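Nematode fatty acid retinoid binding protein (Necator americanus, PDB 4XCP) probably binds lipids such as fatty acids and retinol as a secreted, all-helical carrier, and holds two palmitic acid molecules in this structure. Local coordinates at residues N59-I64 and K80-V85; E50-G55 and I110-Y115; S87-A90 and A96-F99. All coordinates share one frame; numbering follows the deposited sequence. Where two conformers were deposited one is given.

Contacts 1 and 2 lie at the palmitic acid sites, and contact 3 joins two of the same helices farther along. Contact 1 (59-64 with 80-85) holds the chain C palmitic acid. Contact 2 (50-55 with 110-115) borders the chain B one. Their centres are about 15 Å apart, and they touch where Ser63 O meets Val51 CG1 at 3.7 Å. The side chain of His82 is about 8 Å from the chain B ligand, and that of Tyr115 about 5 Å from the chain C one. Contact 3 (87-90 with 96-99) shares helix 72-90 with contact 1 and helix 94-115 with contact 2. Its centre is about 14 Å and 24 Å from theirs.

Contact 1: N59-I64 and K80-V85; sequences NTEESI and KLHAMV. With PLM (palmitic acid), chain C.
The first turn of helix 60-70 faces the middle of helix 72-90 in a nearly antiparallel pair. The axes of the two short segments are inclined at 163° and come no closer than 11.6 Å. At that spacing the backbones do not touch, and the CA atoms of Thr60 and His82 are the nearest. The His82 side chain spans much of the gap. Its CG stands anti to the backbone N (chi1 172°), and the ring reaches the start of the other helix. Glu61 was deposited in two conformers. In the one described here, His82 NE2 donates a hydrogen bond to Glu61 OE2 at 2.8 Å, so this bond is less certain. The acceptor lies close to the imidazole plane. The donor, however, stands above the carboxylate plane, and the two flat groups are steeply inclined to each other. In the same conformer Glu61 bends at its second torsion (chi2 74°), which brings the carboxylate back toward the histidine, and Lys86 makes a salt bridge to OE2. Ile64 CD1 lies over one face of the imidazole, toward its rim, and makes a CH-pi contact at 3.8 Å from the ring centroid.

The two helices form an antiparallel helical hairpin that walls part of the lipid-binding interior. The chain C palmitic acid curves from the start of helix 60-70 past His82 and Val85 and back to Ser63. Thr60 N donates to its carboxyl O1 at 2.9 Å. Thr60 OG1 also faces the carboxyl group, while the methyl CG2 approaches the imidazole obliquely. His82 CE1 lies 3.5 Å from ligand C6. Asn59 OD1 caps the helix start, accepting from Glu62 N. His82 ND1 is buried with no polar partner in the model.

Contact 2: E50-G55 and I110-Y115; sequences EVFKAG and IKARYY. With PLM (palmitic acid), chain B.
The last turn of helix 42-53 meets the C-terminal part of helix 94-115, with the backbones nearest at Phe52 and Tyr115, whose CA atoms are 7.2 Å apart. The Phe52 and Tyr115 rings carry the contact. Their planes are nearly parallel, inclined at 17°, but slid so far apart that they barely overlap. Tyr115 CD2 lies over one face of Phe52, near its rim, and comes within 3.4 Å of Phe52 CG. In return Phe52 CB sits over a face of the tyrosine, a CH-pi contact 3.9 Å from the ring centroid. The phenylalanine ring extends anti to its main-chain nitrogen (chi1 175°), and its far end, CZ, meets Ala112 CB at 4.0 Å.

This pair joins two helices of the all-helical Gp-FAR-1 fold beside a lipid site. Tyr115 packs against Phe52 and also reaches the chain B palmitic acid, its CZ lying 3.8 Å from C8. One turn earlier, Lys111 leads away from helix 42-53. Bends at its third and fourth torsions carry NZ to the ligand carboxyl, where it donates to O1 at 2.8 Å. Tyr114 CD2 adds an apolar contact with C4 at 3.6 Å. Lys53 CE lies 3.9 Å from Tyr115 O, which accepts a hydrogen bond from Lys49 NZ.

Contact 3: S87-A90 and A96-F99; sequences SKIA and AKGF
Lys97 and Ile89 bury most of the surface in this small contact, and Ala90 adds a little at its margin. Lys97 lays its aliphatic chain across the end of segment 87-90. Its CG meets Ile89 CG2 at 3.6 Å, methylene against methyl, and the two side chains run obliquely to one another. Farther out, Lys97 CE comes 3.4 Å from Ile89 O. The lysine therefore touches both the side chain and the backbone of the same isoleucine. Its first two torsions are extended, with CG opposite the main-chain nitrogen (chi1 -170°). A single bend at chi3 (-77°) then turns the end of the chain alongside the Ile89 carbonyl group. No hydrogen bond crosses between the segments. Lys97 NZ remains 4.3 Å from Ala90 O, too far for a direct bond. The contact across the segments is packing, with the lysine methylenes serving as apolar surface and CE resting on the Ile89 carbonyl oxygen.

The contact lies beside the short turn between helix 72-90 and helix 94-115. These two consecutive helices and their connection form a helix-turn-helix unit, in the purely topological sense, of the all-helical Gp-FAR-1 fold. The turn brings the backbones close: the CA atoms of Ile89 and Lys97 are 5.8 Å apart. Lys97 also touches Leu92 within the connection, so the lysine packs on both the preceding helix and the turn.

Ile89 is the buried partner. Its CG2 branch faces Lys97, and its side chain also meets Ala100 and Glu101 of helix 94-115, as well as Phe151. The side chain of Ile89 is about 6 Å from a bound palmitic acid. Ala90 takes part chiefly through its backbone, since its CB points away from segment 96-99.

Contact 1: N59-I64 and K80-V85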
loop_
_atom_site.group_PDB
_atom_site.type_symbol
_atom_site.label_atom_id
_atom_site.label_comp_id
_atom_site.label_asym_id
_atom_site.label_seq_id
_atom_site.Cartn_x
_atom_site.Cartn_y
_atom_site.Cartn_z
ATOM N N ASN A 59 -12.355 9.151 6.372
ATOM C CA ASN A 59 -11.870 8.516 5.148
ATOM C C ASN A 59 -10.441 8.994 4.882
ATOM O O ASN A 59 -9.912 9.814 5.640
ATOM C CB ASN A 59 -12.834 8.862 3.963
ATOM C CG ASN A 59 -13.203 10.336 3.811
ATOM O OD1 ASN A 59 -12.407 11.242 4.031
ATOM N ND2 ASN A 59 -14.418 10.619 3.374
ATOM N N THR A 60 -9.818 8.469 3.821
ATOM C CA THR A 60 -8.454 8.802 3.397
ATOM C C THR A 60 -8.307 10.287 3.082
ATOM O O THR A 60 -7.339 10.903 3.529
ATOM C CB THR A 60 -8.006 7.885 2.252
ATOM O OG1 THR A 60 -8.276 6.545 2.651
ATOM C CG2 THR A 60 -6.516 8.010 1.944
ATOM N N GLU A 61 -9.282 10.857 2.360
ATOM C CA GLU A 61 -9.315 12.266 1.963
ATOM C C GLU A 61 -9.200 13.220 3.178
ATOM O O GLU A 61 -8.481 14.221 3.102
ATOM C CB GLU A 61 -10.575 12.555 1.122
ATOM C CG GLU A 61 -10.589 11.883 -0.253
ATOM C CD GLU A 61 -10.847 10.384 -0.349
ATOM O OE1 GLU A 61 -11.425 9.797 0.598
ATOM O OE2 GLU A 61 -10.484 9.798 -1.396
ATOM N N GLU A 62 -9.866 12.873 4.308
ATOM C CA GLU A 62 -9.849 13.660 5.561
ATOM C C GLU A 62 -8.467 13.564 6.247
ATOM O O GLU A 62 -7.963 14.558 6.786
ATOM C CB GLU A 62 -10.966 13.198 6.497
ATOM C CG GLU A 62 -11.258 14.162 7.622
ATOM C CD GLU A 62 -12.433 13.709 8.462
ATOM O OE1 GLU A 62 -12.194 13.006 9.467
ATOM O OE2 GLU A 62 -13.591 13.993 8.078
ATOM N N SER A 63 -7.855 12.364 6.187
ATOM C CA SER A 63 -6.513 12.098 6.701
ATOM C C SER A 63 -5.476 12.951 5.910
ATOM O O SER A 63 -4.595 13.559 6.512
ATOM C CB SER A 63 -6.196 10.610 6.568
ATOM O OG SER A 63 -4.950 10.347 7.190
ATOM N N ILE A 64 -5.621 13.025 4.570
ATOM C CA ILE A 64 -4.750 13.825 3.678
ATOM C C ILE A 64 -4.934 15.341 3.952
ATOM O O ILE A 64 -3.952 16.086 4.014
ATOM C CB ILE A 64 -4.986 13.439 2.185
ATOM C CG1 ILE A 64 -4.616 11.954 1.946
ATOM C CG2 ILE A 64 -4.214 14.377 1.207
ATOM C CD1 ILE A 64 -4.998 11.419 0.544
ATOM N N LYS A 80 -0.915 13.217 -4.459
ATOM C CA LYS A 80 -0.545 12.833 -5.825
ATOM C C LYS A 80 -0.574 11.324 -5.980
ATOM O O LYS A 80 -1.207 10.833 -6.911
ATOM C CB LYS A 80 0.817 13.414 -6.221
ATOM C CG LYS A 80 1.154 13.229 -7.700
ATOM C CD LYS A 80 2.563 13.681 -8.023
ATOM C CE LYS A 80 2.921 13.387 -9.460
ATOM N NZ LYS A 80 4.384 13.522 -9.698
ATOM N N LEU A 81 0.046 10.589 -5.039
ATOM C CA LEU A 81 0.004 9.122 -5.040
ATOM C C LEU A 81 -1.437 8.618 -4.951
ATOM O O LEU A 81 -1.829 7.748 -5.732
ATOM C CB LEU A 81 0.764 8.546 -3.846
ATOM C CG LEU A 81 2.284 8.506 -3.867
ATOM C CD1 LEU A 81 2.754 7.765 -2.655
ATOM C CD2 LEU A 81 2.818 7.761 -5.086
ATOM N N HIS A 82 -2.207 9.159 -3.986
ATOM C CA HIS A 82 -3.590 8.775 -3.721
ATOM C C HIS A 82 -4.505 8.977 -4.917
ATOM O O HIS A 82 -5.277 8.074 -5.220
ATOM C CB HIS A 82 -4.134 9.482 -2.466
ATOM C CG HIS A 82 -5.606 9.294 -2.230
ATOM N ND1 HIS A 82 -6.102 8.151 -1.637
ATOM C CD2 HIS A 82 -6.635 10.144 -2.461
ATOM C CE1 HIS A 82 -7.410 8.325 -1.552
ATOM N NE2 HIS A 82 -7.775 9.513 -2.018
ATOM N N ALA A 83 -4.413 10.138 -5.599
ATOM C CA ALA A 83 -5.253 10.451 -6.756
ATOM C C ALA A 83 -4.985 9.498 -7.929
ATOM O O ALA A 83 -5.908 9.167 -8.662
ATOM C CB ALA A 83 -5.058 11.899 -7.183
HETATM N N MSE A 84 -3.725 9.065 -8.100
HETATM C CA MSE A 84 -3.326 8.125 -9.146
HETATM C C MSE A 84 -3.935 6.757 -8.873
HETATM O O MSE A 84 -4.426 6.128 -9.800
HETATM C CB MSE A 84 -1.806 7.998 -9.207
HETATM C CG MSE A 84 -1.155 8.969 -10.170
HETATM SE SE MSE A 84 0.796 8.860 -10.035
HETATM C CE MSE A 84 1.025 6.906 -10.489
ATOM N N VAL A 85 -3.903 6.300 -7.608
ATOM C CA VAL A 85 -4.462 5.011 -7.222
ATOM C C VAL A 85 -5.988 5.067 -7.336
ATOM O O VAL A 85 -6.580 4.157 -7.905
ATOM C CB VAL A 85 -3.974 4.540 -5.827
ATOM C CG1 VAL A 85 -4.732 3.288 -5.368
ATOM C CG2 VAL A 85 -2.466 4.279 -5.840
HETATM C C1 PLM C . -11.328 5.830 1.780
HETATM O O1 PLM C . -11.291 7.039 1.746
HETATM O O2 PLM C . -11.582 5.153 2.866
HETATM C C2 PLM C . -11.087 4.970 0.573
HETATM C C3 PLM C . -10.348 5.667 -0.565
HETATM C C4 PLM C . -9.895 4.713 -1.653
HETATM C C5 PLM C . -8.578 4.008 -1.360
HETATM C C6 PLM C . -7.343 4.872 -1.563
HETATM C C7 PLM C . -6.059 4.074 -1.732
HETATM C C8 PLM C . -4.789 4.910 -1.795
HETATM C C9 PLM C . -3.688 4.448 -0.859
HETATM C CA PLM C . -2.472 5.360 -0.841
HETATM C CB PLM C . -2.687 6.703 -0.144
HETATM C CC PLM C . -2.876 6.622 1.364
HETATM C CD PLM C . -2.720 7.965 2.048
HETATM C CE PLM C . -2.896 7.949 3.567
HETATM C CF PLM C . -1.795 8.675 4.349
HETATM C CG PLM C . -2.299 9.778 5.249
#

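Contact 2: E50-G55 and I110-Y115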
loop_
_atom_site.group_PDB
_atom_site.type_symbol
_atom_site.label_atom_id
_atom_site.label_comp_id
_atom_site.label_asym_id
_atom_site.label_seq_id
_atom_site.Cartn_x
_atom_site.Cartn_y
_atom_site.Cartn_z
ATOM N N GLU A 50 2.281 11.761 13.692
ATOM C CA GLU A 50 1.379 12.674 14.427
ATOM C C GLU A 50 -0.024 12.717 13.793
ATOM O O GLU A 50 -1.014 12.686 14.513
ATOM C CB GLU A 50 1.964 14.098 14.502
ATOM C CG GLU A 50 3.107 14.207 15.487
ATOM C CD GLU A 50 3.892 15.498 15.408
ATOM O OE1 GLU A 50 3.714 16.256 14.431
ATOM O OE2 GLU A 50 4.751 15.709 16.286
ATOM N N VAL A 51 -0.106 12.789 12.452
ATOM C CA VAL A 51 -1.398 12.772 11.758
ATOM C C VAL A 51 -2.099 11.418 12.033
ATOM O O VAL A 51 -3.264 11.402 12.396
ATOM C CB VAL A 51 -1.274 13.094 10.236
ATOM C CG1 VAL A 51 -2.592 12.818 9.495
ATOM C CG2 VAL A 51 -0.853 14.544 10.032
ATOM N N PHE A 52 -1.381 10.301 11.897
ATOM C CA PHE A 52 -1.965 8.987 12.147
ATOM C C PHE A 52 -2.505 8.892 13.590
ATOM O O PHE A 52 -3.634 8.438 13.799
ATOM C CB PHE A 52 -0.971 7.836 11.853
ATOM C CG PHE A 52 -1.566 6.488 12.233
ATOM C CD1 PHE A 52 -2.444 5.827 11.373
ATOM C CD2 PHE A 52 -1.319 5.926 13.483
ATOM C CE1 PHE A 52 -3.038 4.603 11.747
ATOM C CE2 PHE A 52 -1.892 4.691 13.847
ATOM C CZ PHE A 52 -2.750 4.045 12.975
ATOM N N LYS A 53 -1.703 9.348 14.566
ATOM C CA LYS A 53 -2.057 9.324 15.986
ATOM C C LYS A 53 -3.247 10.228 16.352
ATOM O O LYS A 53 -3.950 9.920 17.310
ATOM C CB LYS A 53 -0.832 9.627 16.860
ATOM C CG LYS A 53 0.181 8.475 16.906
ATOM C CD LYS A 53 -0.299 7.271 17.717
ATOM C CE LYS A 53 0.433 6.011 17.319
ATOM N NZ LYS A 53 0.005 4.843 18.136
ATOM N N ALA A 54 -3.493 11.306 15.577
ATOM C CA ALA A 54 -4.605 12.236 15.790
ATOM C C ALA A 54 -5.884 11.715 15.112
ATOM O O ALA A 54 -6.924 12.361 15.172
ATOM C CB ALA A 54 -4.243 13.638 15.283
ATOM N N GLY A 55 -5.775 10.549 14.472
ATOM C CA GLY A 55 -6.882 9.831 13.868
ATOM C C GLY A 55 -7.668 9.077 14.931
ATOM O O GLY A 55 -7.456 9.316 16.132
ATOM N N ILE A 110 -1.126 -3.212 7.651
ATOM C CA ILE A 110 0.328 -3.408 7.765
ATOM C C ILE A 110 0.978 -2.061 8.088
ATOM O O ILE A 110 1.796 -1.968 9.008
ATOM C CB ILE A 110 0.912 -4.066 6.476
ATOM C CG1 ILE A 110 0.525 -5.581 6.379
ATOM C CG2 ILE A 110 2.440 -3.829 6.330
ATOM C CD1 ILE A 110 0.988 -6.539 7.630
ATOM N N LYS A 111 0.595 -1.021 7.336
ATOM C CA LYS A 111 1.067 0.355 7.504
ATOM C C LYS A 111 0.768 0.869 8.930
ATOM O O LYS A 111 1.664 1.415 9.569
ATOM C CB LYS A 111 0.404 1.242 6.447
ATOM C CG LYS A 111 1.017 2.625 6.333
ATOM C CD LYS A 111 0.450 3.416 5.146
ATOM C CE LYS A 111 0.979 2.958 3.807
ATOM N NZ LYS A 111 2.456 3.051 3.736
ATOM N N ALA A 112 -0.468 0.624 9.454
ATOM C CA ALA A 112 -0.884 1.018 10.813
ATOM C C ALA A 112 0.091 0.464 11.866
ATOM O O ALA A 112 0.396 1.146 12.844
ATOM C CB ALA A 112 -2.296 0.516 11.100
ATOM N N ARG A 113 0.621 -0.747 11.629
ATOM C CA ARG A 113 1.553 -1.403 12.539
ATOM C C ARG A 113 2.940 -0.729 12.596
ATOM O O ARG A 113 3.612 -0.849 13.622
ATOM C CB ARG A 113 1.646 -2.894 12.221
ATOM C CG ARG A 113 0.353 -3.620 12.572
ATOM C CD ARG A 113 0.545 -5.113 12.578
ATOM N NE ARG A 113 1.499 -5.508 13.613
ATOM C CZ ARG A 113 2.048 -6.711 13.692
ATOM N NH1 ARG A 113 1.737 -7.651 12.810
ATOM N NH2 ARG A 113 2.909 -6.989 14.660
ATOM N N TYR A 114 3.355 -0.009 11.528
ATOM C CA TYR A 114 4.632 0.722 11.500
ATOM C C TYR A 114 4.522 2.064 12.244
ATOM O O TYR A 114 5.548 2.636 12.627
ATOM C CB TYR A 114 5.126 0.963 10.062
ATOM C CG TYR A 114 5.735 -0.257 9.403
ATOM C CD1 TYR A 114 7.040 -0.652 9.690
ATOM C CD2 TYR A 114 5.003 -1.026 8.501
ATOM C CE1 TYR A 114 7.582 -1.814 9.139
ATOM C CE2 TYR A 114 5.561 -2.150 7.889
ATOM C CZ TYR A 114 6.846 -2.544 8.216
ATOM O OH TYR A 114 7.370 -3.671 7.636
ATOM N N TYR A 115 3.283 2.575 12.416
ATOM C CA TYR A 115 2.994 3.840 13.102
ATOM C C TYR A 115 2.849 3.607 14.582
ATOM O O TYR A 115 3.405 4.359 15.376
ATOM C CB TYR A 115 1.691 4.446 12.593
ATOM C CG TYR A 115 1.769 5.143 11.255
ATOM C CD1 TYR A 115 2.746 6.105 11.002
ATOM C CD2 TYR A 115 0.800 4.925 10.281
ATOM C CE1 TYR A 115 2.790 6.787 9.787
ATOM C CE2 TYR A 115 0.815 5.624 9.076
ATOM C CZ TYR A 115 1.814 6.549 8.831
ATOM O OH TYR A 115 1.801 7.239 7.649
HETATM C C1 PLM B . 3.378 -0.512 3.504
HETATM O O1 PLM B . 3.618 0.626 2.915
HETATM O O2 PLM B . 2.531 -1.300 3.109
HETATM C C2 PLM B . 4.245 -0.770 4.702
HETATM C C3 PLM B . 5.216 0.341 5.093
HETATM C C4 PLM B . 4.593 1.440 5.930
HETATM C C5 PLM B . 5.548 2.551 6.310
HETATM C C6 PLM B . 4.993 3.550 7.313
HETATM C C7 PLM B . 4.847 4.977 6.802
HETATM C C8 PLM B . 3.676 5.161 5.877
HETATM C C9 PLM B . 3.555 6.518 5.275
HETATM C CA PLM B . 3.223 6.503 3.809
HETATM C CB PLM B . 1.770 6.673 3.428
HETATM C CC PLM B . 1.529 6.800 1.913
HETATM C CD PLM B . 1.617 5.500 1.089
HETATM C CE PLM B . 3.027 4.954 0.857
HETATM C CF PLM B . 3.114 3.790 -0.095
HETATM C CG PLM B . 2.853 2.426 0.510
#

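Contact 3: S87-A90 and A96-F99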
loop_
_atom_site.group_PDB
_atom_site.type_symbol
_atom_site.label_atom_id
_atom_site.label_comp_id
_atom_site.label_asym_id
_atom_site.label_seq_id
_atom_site.Cartn_x
_atom_site.Cartn_y
_atom_site.Cartn_z
ATOM N N SER A 87 -7.878 7.000 -9.262
ATOM C CA SER A 87 -8.308 7.019 -10.662
ATOM C C SER A 87 -8.144 5.654 -11.338
ATOM O O SER A 87 -8.944 5.303 -12.205
ATOM C CB SER A 87 -7.602 8.119 -11.454
ATOM O OG SER A 87 -6.260 7.779 -11.760
ATOM N N LYS A 88 -7.123 4.881 -10.934
ATOM C CA LYS A 88 -6.906 3.533 -11.467
ATOM C C LYS A 88 -8.034 2.602 -11.006
ATOM O O LYS A 88 -8.566 1.874 -11.836
ATOM C CB LYS A 88 -5.532 3.003 -11.064
ATOM C CG LYS A 88 -4.399 3.576 -11.901
ATOM C CD LYS A 88 -3.073 3.247 -11.265
ATOM C CE LYS A 88 -1.915 3.522 -12.185
ATOM N NZ LYS A 88 -0.901 2.436 -12.091
ATOM N N ILE A 89 -8.444 2.687 -9.712
ATOM C CA ILE A 89 -9.544 1.909 -9.112
ATOM C C ILE A 89 -10.873 2.261 -9.804
ATOM O O ILE A 89 -11.640 1.355 -10.122
ATOM C CB ILE A 89 -9.634 2.096 -7.563
ATOM C CG1 ILE A 89 -8.322 1.752 -6.810
ATOM C CG2 ILE A 89 -10.823 1.349 -6.928
ATOM C CD1 ILE A 89 -7.735 0.492 -7.031
ATOM N N ALA A 90 -11.116 3.570 -10.069
ATOM C CA ALA A 90 -12.319 4.071 -10.744
ATOM C C ALA A 90 -12.523 3.463 -12.154
ATOM O O ALA A 90 -13.661 3.318 -12.589
ATOM C CB ALA A 90 -12.280 5.597 -10.831
ATOM N N ALA A 96 -12.427 -6.611 -10.071
ATOM C CA ALA A 96 -11.064 -6.110 -9.853
ATOM C C ALA A 96 -11.071 -4.936 -8.855
ATOM O O ALA A 96 -10.137 -4.827 -8.057
ATOM C CB ALA A 96 -10.422 -5.705 -11.170
ATOM N N LYS A 97 -12.160 -4.106 -8.847
ATOM C CA LYS A 97 -12.315 -3.003 -7.879
ATOM C C LYS A 97 -12.379 -3.581 -6.449
ATOM O O LYS A 97 -11.661 -3.106 -5.572
ATOM C CB LYS A 97 -13.566 -2.158 -8.181
ATOM C CG LYS A 97 -13.664 -0.865 -7.360
ATOM C CD LYS A 97 -14.906 -0.018 -7.727
ATOM C CE LYS A 97 -14.752 0.758 -9.025
ATOM N NZ LYS A 97 -15.947 1.588 -9.338
ATOM N N GLY A 98 -13.198 -4.618 -6.252
ATOM C CA GLY A 98 -13.326 -5.303 -4.966
ATOM C C GLY A 98 -12.002 -5.849 -4.468
ATOM O O GLY A 98 -11.657 -5.671 -3.297
ATOM N N PHE A 99 -11.215 -6.462 -5.386
ATOM C CA PHE A 99 -9.894 -7.020 -5.077
ATOM C C PHE A 99 -8.919 -5.936 -4.651
ATOM O O PHE A 99 -8.252 -6.080 -3.630
ATOM C CB PHE A 99 -9.312 -7.810 -6.263
ATOM C CG PHE A 99 -7.834 -8.099 -6.094
ATOM C CD1 PHE A 99 -7.386 -8.993 -5.125
ATOM C CD2 PHE A 99 -6.885 -7.424 -6.857
ATOM C CE1 PHE A 99 -6.019 -9.227 -4.950
ATOM C CE2 PHE A 99 -5.522 -7.678 -6.691
ATOM C CZ PHE A 99 -5.100 -8.581 -5.750
#